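PDB 3VTY: MamA from Candidatus Magnetobacterium bavaricum, which is a tetratricopeptide-repeat (TPR) protein, an all-helical scaffold of the kind that generally mediates protein-protein interactions. Local coordinates for residues V105-Y110 against E131-I136. Numbering follows the deposited sequence.
Sequences VYADAY and EKTISI
One face of the Y110 ring carries the aliphatic chain of K132: CB of K132 stands 4.1 Å from the centroid of the Y110 ring, 28° off its normal, a CH-pi contact. The K132 chain is bent at chi2 (-73°) and again further out, which keeps it running over the same face toward the phenol end, with K132 CE 3.7 Å from Y110 CE1. The methyl CD1 of I136 comes to the CD2-CE2 side of the same ring obliquely, 3.5 Å from Y110 CE2. At the far end of the ring the phenol OH is hydrogen-bonded to T104 O, in the turn ahead of helix 107-119, while the Y110 side chain also touches I100 of helix 89-102. Helices 107-119 and 123-136 form the antiparallel hairpin of a tetratricopeptide repeat, and here the start of the first meets the end of the second. Between 105-110 and 131-136 the nearest CA atoms are those of A107 and T133, 4.8 Å apart, a close spacing consistent with the small side chain of A107. With CG2 anti to the backbone N, I136 sets this branch 3.8 Å from A107 CB and 3.4 Å from V105 O. T133 OG1, hydrogen-bonded to A129 O within its own helix, abuts Y110 CB at 3.3 Å.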
# COMPACT_ATOMS: atom_id res chain seq x y z
N VAL A 105 6.06 -7.95 10.77
CA VAL A 105 6.77 -6.69 10.97
C VAL A 105 6.64 -5.82 9.78
O VAL A 105 7.53 -5.00 9.52
CB VAL A 105 8.27 -6.89 11.45
CG1 VAL A 105 8.25 -7.51 12.83
CG2 VAL A 105 9.15 -7.77 10.46
N TYR A 106 5.54 -5.98 9.01
CA TYR A 106 5.32 -5.13 7.83
C TYR A 106 4.67 -3.75 8.16
O TYR A 106 3.47 -3.61 8.14
CB TYR A 106 4.44 -5.89 6.86
CG TYR A 106 4.36 -5.39 5.45
CD1 TYR A 106 5.10 -4.29 4.99
CD2 TYR A 106 3.59 -6.07 4.52
CE1 TYR A 106 5.03 -3.87 3.70
CE2 TYR A 106 3.50 -5.63 3.16
CZ TYR A 106 4.20 -4.54 2.76
OH TYR A 106 4.10 -4.15 1.42
N ALA A 107 5.49 -2.76 8.50
CA ALA A 107 5.03 -1.46 8.97
C ALA A 107 4.01 -0.84 8.07
O ALA A 107 2.95 -0.37 8.55
CB ALA A 107 6.28 -0.45 9.17
N ASP A 108 4.29 -0.81 6.77
CA ASP A 108 3.37 -0.16 5.81
C ASP A 108 1.99 -0.80 5.81
O ASP A 108 1.00 -0.06 5.65
CB ASP A 108 3.84 -0.19 4.36
CG ASP A 108 4.96 0.82 4.04
OD1 ASP A 108 5.26 1.70 4.85
OD2 ASP A 108 5.60 0.60 2.98
N ALA A 109 1.90 -2.14 6.03
CA ALA A 109 0.61 -2.81 6.01
C ALA A 109 -0.25 -2.47 7.22
O ALA A 109 -1.47 -2.18 7.08
CB ALA A 109 0.77 -4.37 5.90
N TYR A 110 0.42 -2.36 8.38
CA TYR A 110 -0.25 -1.91 9.61
C TYR A 110 -0.79 -0.49 9.46
O TYR A 110 -1.98 -0.25 9.80
CB TYR A 110 0.64 -2.02 10.86
CG TYR A 110 0.85 -3.41 11.38
CD1 TYR A 110 -0.07 -4.07 12.22
CD2 TYR A 110 2.05 -4.06 11.14
CE1 TYR A 110 0.22 -5.38 12.71
CE2 TYR A 110 2.31 -5.28 11.65
CZ TYR A 110 1.43 -5.94 12.43
OH TYR A 110 1.86 -7.21 12.91
N GLU A 131 -0.28 2.32 16.34
CA GLU A 131 0.70 2.09 17.42
C GLU A 131 1.57 0.89 17.03
O GLU A 131 2.77 0.84 17.32
CB GLU A 131 0.04 1.85 18.79
CG GLU A 131 -0.72 3.01 19.40
CD GLU A 131 -1.66 2.60 20.60
OE1 GLU A 131 -2.02 1.40 20.80
OE2 GLU A 131 -2.05 3.50 21.39
N LYS A 132 0.97 -0.09 16.34
CA LYS A 132 1.81 -1.22 15.87
C LYS A 132 2.86 -0.80 14.88
O LYS A 132 4.00 -1.23 14.95
CB LYS A 132 0.93 -2.31 15.20
CG LYS A 132 0.25 -3.14 16.19
CD LYS A 132 1.28 -4.09 16.87
CE LYS A 132 1.29 -5.51 16.29
NZ LYS A 132 1.65 -6.49 17.36
N THR A 133 2.45 0.05 13.95
CA THR A 133 3.33 0.62 12.94
C THR A 133 4.56 1.26 13.63
O THR A 133 5.72 1.01 13.28
CB THR A 133 2.55 1.69 12.16
OG1 THR A 133 1.32 1.12 11.60
CG2 THR A 133 3.43 2.35 11.09
N ILE A 134 4.30 2.07 14.63
CA ILE A 134 5.42 2.79 15.27
C ILE A 134 6.23 1.79 16.05
O ILE A 134 7.41 1.98 16.19
CB ILE A 134 4.86 3.83 16.28
CG1 ILE A 134 4.26 5.01 15.55
CG2 ILE A 134 5.89 4.34 17.19
CD1 ILE A 134 3.22 5.74 16.49
N SER A 135 5.60 0.74 16.60
CA SER A 135 6.43 -0.27 17.31
C SER A 135 7.44 -0.91 16.37
O SER A 135 8.51 -1.26 16.81
CB SER A 135 5.62 -1.37 18.02
OG SER A 135 5.13 -2.29 17.06
N ILE A 136 7.13 -1.03 15.08
CA ILE A 136 8.03 -1.62 14.09
C ILE A 136 9.06 -0.61 13.61
O ILE A 136 10.25 -0.95 13.53
CB ILE A 136 7.23 -2.17 12.85
CG1 ILE A 136 6.34 -3.35 13.30
CG2 ILE A 136 8.19 -2.56 11.74
CD1 ILE A 136 5.38 -3.77 12.30